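Local coordinates for protein HTH-type transcriptional repressor MdtR (Bacillus subtilis, PDB 1S3J) that represses the multidrug resistance operon mdtRP by binding directly to its promoter region as a homodimeric MarR-family regulator, at residues A[25-30]-A[35-40]; A[45-50]-A[103-108]. One frame throughout, in Å; residues are numbered along the deposited sequence.

Interaction 1 (A[25-30]-A[35-40])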
loop_
_atom_site.group_PDB
_atom_site.type_symbol
_atom_site.label_atom_id
_atom_site.label_comp_id
_atom_site.label_asym_id
_atom_site.label_seq_id
_atom_site.Cartn_x
_atom_site.Cartn_y
_atom_site.Cartn_z
ATOM N N GLU A 25 8.736 -7.112 -3.521
ATOM C CA GLU A 25 9.516 -7.110 -4.755
ATOM C C GLU A 25 9.703 -5.694 -5.293
ATOM O O GLU A 25 10.784 -5.350 -5.764
ATOM C CB GLU A 25 8.867 -7.998 -5.817
ATOM C CG GLU A 25 9.772 -9.089 -6.351
ATOM C CD GLU A 25 9.068 -9.982 -7.358
ATOM O OE1 GLU A 25 7.927 -10.422 -7.086
ATOM O OE2 GLU A 25 9.666 -10.246 -8.422
HETATM N N MSE A 26 8.650 -4.883 -5.213
HETATM C CA MSE A 26 8.719 -3.486 -5.620
HETATM C C MSE A 26 9.701 -2.749 -4.714
HETATM O O MSE A 26 10.627 -2.122 -5.200
HETATM C CB MSE A 26 7.351 -2.788 -5.556
HETATM C CG MSE A 26 6.205 -3.487 -6.283
HETATM SE SE MSE A 26 5.894 -2.816 -8.069
HETATM C CE MSE A 26 7.267 -3.708 -8.875
ATOM N N LEU A 27 9.497 -2.839 -3.403
ATOM C CA LEU A 27 10.375 -2.175 -2.424
ATOM C C LEU A 27 11.844 -2.549 -2.572
ATOM O O LEU A 27 12.702 -1.699 -2.420
ATOM C CB LEU A 27 9.945 -2.477 -0.987
ATOM C CG LEU A 27 8.622 -1.874 -0.503
ATOM C CD1 LEU A 27 8.403 -2.194 0.977
ATOM C CD2 LEU A 27 8.553 -0.373 -0.743
ATOM N N GLU A 28 12.134 -3.811 -2.865
ATOM C CA GLU A 28 13.522 -4.266 -2.962
ATOM C C GLU A 28 14.174 -3.689 -4.228
ATOM O O GLU A 28 15.344 -3.313 -4.210
ATOM C CB GLU A 28 13.582 -5.807 -2.924
ATOM C CG GLU A 28 14.951 -6.445 -3.145
ATOM C CD GLU A 28 14.852 -7.885 -3.647
ATOM O OE1 GLU A 28 15.648 -8.267 -4.544
ATOM O OE2 GLU A 28 13.969 -8.640 -3.159
ATOM N N SER A 29 13.404 -3.613 -5.311
ATOM C CA SER A 29 13.870 -3.059 -6.585
ATOM C C SER A 29 14.155 -1.559 -6.489
ATOM O O SER A 29 15.074 -1.051 -7.138
ATOM C CB SER A 29 12.828 -3.300 -7.680
ATOM O OG SER A 29 13.210 -2.684 -8.897
HETATM N N MSE A 30 13.351 -0.861 -5.692
HETATM C CA MSE A 30 13.505 0.569 -5.462
HETATM C C MSE A 30 14.770 0.863 -4.664
HETATM O O MSE A 30 15.520 1.781 -4.997
HETATM C CB MSE A 30 12.358 1.093 -4.615
HETATM C CG MSE A 30 11.033 1.094 -5.255
HETATM SE SE MSE A 30 9.905 2.254 -4.219
HETATM C CE MSE A 30 10.458 3.826 -5.031
ATOM N N VAL A 35 16.132 4.930 -4.539
ATOM C CA VAL A 35 15.018 5.862 -4.358
ATOM C C VAL A 35 13.924 5.260 -3.462
ATOM O O VAL A 35 13.724 4.044 -3.429
ATOM C CB VAL A 35 14.430 6.361 -5.742
ATOM C CG1 VAL A 35 15.482 6.297 -6.839
ATOM C CG2 VAL A 35 13.205 5.578 -6.168
ATOM N N THR A 36 13.246 6.127 -2.722
ATOM C CA THR A 36 12.128 5.731 -1.877
ATOM C C THR A 36 10.820 5.975 -2.628
ATOM O O THR A 36 10.820 6.629 -3.671
ATOM C CB THR A 36 12.119 6.555 -0.580
ATOM O OG1 THR A 36 11.981 7.956 -0.898
ATOM C CG2 THR A 36 13.467 6.388 0.193
ATOM N N PRO A 37 9.715 5.456 -2.105
ATOM C CA PRO A 37 8.395 5.760 -2.656
ATOM C C PRO A 37 8.102 7.250 -2.778
ATOM O O PRO A 37 7.457 7.629 -3.743
ATOM C CB PRO A 37 7.431 5.126 -1.637
ATOM C CG PRO A 37 8.194 4.009 -1.064
ATOM C CD PRO A 37 9.630 4.493 -0.987
ATOM N N ALA A 38 8.513 8.068 -1.818
ATOM C CA ALA A 38 8.176 9.497 -1.873
ATOM C C ALA A 38 9.014 10.179 -2.953
ATOM O O ALA A 38 8.524 11.041 -3.686
ATOM C CB ALA A 38 8.386 10.170 -0.509
ATOM N N GLN A 39 10.278 9.789 -3.049
ATOM C CA GLN A 39 11.146 10.308 -4.096
ATOM C C GLN A 39 10.619 9.877 -5.465
ATOM O O GLN A 39 10.655 10.668 -6.417
ATOM C CB GLN A 39 12.593 9.834 -3.907
ATOM C CG GLN A 39 13.322 10.515 -2.744
ATOM C CD GLN A 39 14.644 9.841 -2.424
ATOM O OE1 GLN A 39 15.259 9.273 -3.298
ATOM N NE2 GLN A 39 15.080 9.919 -1.178
ATOM N N LEU A 40 10.103 8.644 -5.555
ATOM C CA LEU A 40 9.572 8.118 -6.819
ATOM C C LEU A 40 8.342 8.936 -7.199
ATOM O O LEU A 40 8.175 9.294 -8.362
ATOM C CB LEU A 40 9.230 6.620 -6.740
ATOM C CG LEU A 40 8.605 6.054 -8.043
ATOM C CD1 LEU A 40 9.643 6.056 -9.173
ATOM C CD2 LEU A 40 7.973 4.662 -7.873
#
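The peptide plane joining T36 to P37 has one face covered by the end of M30, a selenomethionine. Its CE sits almost straight above the carbonyl carbon, 3.2 Å from T36 C, and nearer still to the oxygen, with M30 CE to T36 O at 3.1 Å. The selenium hangs over the imide nitrogen, with M30 SE to P37 N at 3.8 Å. Over the same face, P37 CD lies 3.9 Å from M30 SE. L27 adds a looser touch, its CD2 at 4.4 Å from P37 CG.

M30 gets there by running its chain out extended from the backbone and then folding at the last torsion (chi3 84°), which lays the methyl over the start of helix 37-49. That methyl is tightly held: L40 CB, from the first turn of helix 37-49, comes to 3.5 Å of M30 CE, tighter than usual, and V35 CG2 touches CE from the chain segment before it. M26, on the same helix as M30, faces R112 and I115 of helix 99-120, where L40 also packs.

Between the helices the chain turns sharply. V35 N donates to M30 O over 3.2 Å, bent to 145° at the hydrogen and arriving above the carbonyl plane. The next helix then starts at T36, an N-cap whose OG1 accepts from Q39 N at 3.3 Å, while T36 O accepts the first helical bond, from L40 N.

This is the short turn joining helix 4-32 to helix 37-49 of the MarR fold. The T36 cap bond lies within the new helix. With one bent backbone bond across it and no charged pair between the two segments, the turn depends largely on the end of one methionine side chain (selenomethionine in this crystal), its methyl packed against a peptide group, V35 and L40.

Interaction 2 (A[45-50]-A[103-108])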
loop_
_atom_site.group_PDB
_atom_site.type_symbol
_atom_site.label_atom_id
_atom_site.label_comp_id
_atom_site.label_asym_id
_atom_site.label_seq_id
_atom_site.Cartn_x
_atom_site.Cartn_y
_atom_site.Cartn_z
ATOM N N SER A 45 5.656 12.862 -10.798
ATOM C CA SER A 45 5.036 14.180 -10.929
ATOM C C SER A 45 5.829 15.153 -11.821
ATOM O O SER A 45 5.239 15.990 -12.483
ATOM C CB SER A 45 4.835 14.830 -9.562
ATOM O OG SER A 45 4.088 13.969 -8.725
ATOM N N LEU A 46 7.147 15.052 -11.825
ATOM C CA LEU A 46 7.973 15.944 -12.630
ATOM C C LEU A 46 8.101 15.467 -14.086
ATOM O O LEU A 46 8.192 16.294 -14.981
ATOM C CB LEU A 46 9.360 16.144 -11.994
ATOM C CG LEU A 46 9.386 16.856 -10.630
ATOM C CD1 LEU A 46 10.845 17.057 -10.208
ATOM C CD2 LEU A 46 8.625 18.183 -10.653
ATOM N N LYS A 47 8.109 14.156 -14.322
ATOM C CA LYS A 47 8.056 13.633 -15.690
ATOM C C LYS A 47 6.735 14.034 -16.370
ATOM O O LYS A 47 6.723 14.455 -17.521
ATOM C CB LYS A 47 8.237 12.099 -15.715
ATOM C CG LYS A 47 8.342 11.470 -17.117
ATOM C CD LYS A 47 9.428 12.147 -17.953
ATOM C CE LYS A 47 9.602 11.516 -19.334
ATOM N NZ LYS A 47 10.521 10.358 -19.259
ATOM N N LYS A 48 5.637 13.937 -15.634
ATOM C CA LYS A 48 4.319 14.265 -16.153
ATOM C C LYS A 48 4.146 15.772 -16.396
ATOM O O LYS A 48 3.780 16.185 -17.499
ATOM C CB LYS A 48 3.226 13.730 -15.208
ATOM C CG LYS A 48 1.806 14.208 -15.540
ATOM C CD LYS A 48 0.709 13.231 -15.107
ATOM C CE LYS A 48 0.174 12.420 -16.299
ATOM N NZ LYS A 48 -0.572 11.176 -15.881
ATOM N N HIS A 49 4.421 16.590 -15.386
ATOM C CA HIS A 49 4.124 18.019 -15.461
ATOM C C HIS A 49 5.275 18.909 -15.940
ATOM O O HIS A 49 5.084 20.109 -16.113
ATOM C CB HIS A 49 3.618 18.512 -14.106
ATOM C CG HIS A 49 2.225 18.066 -13.795
ATOM N ND1 HIS A 49 1.931 16.784 -13.383
ATOM C CD2 HIS A 49 1.043 18.725 -13.850
ATOM C CE1 HIS A 49 0.624 16.670 -13.200
ATOM N NE2 HIS A 49 0.064 17.836 -13.470
ATOM N N GLY A 50 6.452 18.333 -16.156
ATOM C CA GLY A 50 7.643 19.089 -16.522
ATOM C C GLY A 50 8.287 19.863 -15.373
ATOM O O GLY A 50 9.437 19.618 -14.983
ATOM N N ILE A 103 16.425 9.423 -16.524
ATOM C CA ILE A 103 16.948 8.079 -16.709
ATOM C C ILE A 103 16.671 7.209 -15.474
ATOM O O ILE A 103 16.360 6.040 -15.601
ATOM C CB ILE A 103 18.459 8.143 -17.007
ATOM C CG1 ILE A 103 18.703 8.778 -18.381
ATOM C CG2 ILE A 103 19.095 6.761 -16.948
ATOM C CD1 ILE A 103 20.109 9.356 -18.540
ATOM N N LYS A 104 16.772 7.794 -14.286
ATOM C CA LYS A 104 16.578 7.044 -13.051
ATOM C C LYS A 104 15.103 6.710 -12.853
ATOM O O LYS A 104 14.781 5.602 -12.410
ATOM C CB LYS A 104 17.113 7.808 -11.834
ATOM C CG LYS A 104 17.406 6.932 -10.619
ATOM C CD LYS A 104 18.380 5.817 -10.964
ATOM C CE LYS A 104 18.946 5.178 -9.752
ATOM N NZ LYS A 104 20.147 4.382 -10.086
ATOM N N PHE A 105 14.221 7.648 -13.210
ATOM C CA PHE A 105 12.781 7.411 -13.122
ATOM C C PHE A 105 12.358 6.300 -14.081
ATOM O O PHE A 105 11.403 5.560 -13.797
ATOM C CB PHE A 105 11.974 8.674 -13.419
ATOM C CG PHE A 105 10.496 8.437 -13.497
ATOM C CD1 PHE A 105 9.763 8.161 -12.343
ATOM C CD2 PHE A 105 9.844 8.434 -14.714
ATOM C CE1 PHE A 105 8.396 7.923 -12.412
ATOM C CE2 PHE A 105 8.472 8.192 -14.792
ATOM C CZ PHE A 105 7.749 7.946 -13.647
ATOM N N GLU A 106 13.083 6.179 -15.198
ATOM C CA GLU A 106 12.744 5.214 -16.248
ATOM C C GLU A 106 13.211 3.815 -15.873
ATOM O O GLU A 106 12.521 2.839 -16.136
ATOM C CB GLU A 106 13.344 5.643 -17.589
ATOM C CG GLU A 106 12.429 5.449 -18.785
ATOM C CD GLU A 106 11.139 6.241 -18.696
ATOM O OE1 GLU A 106 11.205 7.487 -18.591
ATOM O OE2 GLU A 106 10.049 5.611 -18.746
ATOM N N GLU A 107 14.388 3.749 -15.251
ATOM C CA GLU A 107 14.962 2.502 -14.750
ATOM C C GLU A 107 14.108 1.914 -13.621
ATOM O O GLU A 107 13.872 0.721 -13.573
ATOM C CB GLU A 107 16.385 2.749 -14.252
ATOM C CG GLU A 107 17.375 3.082 -15.354
ATOM C CD GLU A 107 18.802 3.300 -14.842
ATOM O OE1 GLU A 107 19.009 3.510 -13.619
ATOM O OE2 GLU A 107 19.732 3.265 -15.686
ATOM N N VAL A 108 13.627 2.768 -12.727
ATOM C CA VAL A 108 12.762 2.339 -11.647
ATOM C C VAL A 108 11.412 1.840 -12.216
ATOM O O VAL A 108 10.910 0.789 -11.815
ATOM C CB VAL A 108 12.540 3.480 -10.631
ATOM C CG1 VAL A 108 11.465 3.111 -9.607
ATOM C CG2 VAL A 108 13.850 3.830 -9.908
#
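K47 and F105 both leave their helices with CG trans to the main-chain nitrogen (chi1 -174° and 173°), and this sends the two side chains across the gap toward each other. They meet where helix 37-49 packs on helix 99-120, a junction that ties the DNA-binding winged-helix part of the MarR fold to the long helix following its last strand. The backbones stay well apart, 8.2 Å from K47 CA to F105 CA, so side chains do all the touching.

The base of the lysine does the apolar work. K47 CB and CG run past the phenyl ring at a slant, with K47 CG 4.0 Å from F105 CE2 and K47 CB 4.1 Å from F105 CD2. The ring itself is buried, pushed in among L40, L43 and A44 of helix 37-49, and the lysine methylenes meet it obliquely at CE2 and CD2. K47 also rests on L97 of strand 93-97, while L46 beside it packs on L95, L97 and L52, so this end of the helix lies against the small sheet of the wing.

Beyond CG the lysine kinks twice, at its second and fourth torsions, and its ammonium group swings round toward helix 99-120. There it meets two acidic residues of that helix: D102, its stronger partner, and E106 one turn on. With two carboxylates within reach, the ammonium probably keeps its positive charge and offsets theirs; K47 and E106 are both exposed.

E106 crosses the lysine chain at roughly a right angle, closing a salt bridge of 3.0 Å from K47 NZ to E106 OE1.

Both interactions use helix 37-49: interaction 1 lies at its first turn and interaction 2 at its last, with centres about 13 Å apart. Both contacts meet helix 99-120, and L40 joins them, its CD1 lying 3.5 Å from V108 CG1 and 3.8 Å from F105 CD1. V35, from the turn of interaction 1, also reaches the same helix, with V35 CG2 4.2 Å from V108 CG2. The start of helix 37-49 thus meets helix 4-32, and its later part meets helix 99-120; strand 51-53 then leads to the predicted helix-turn-helix at residues 54-77.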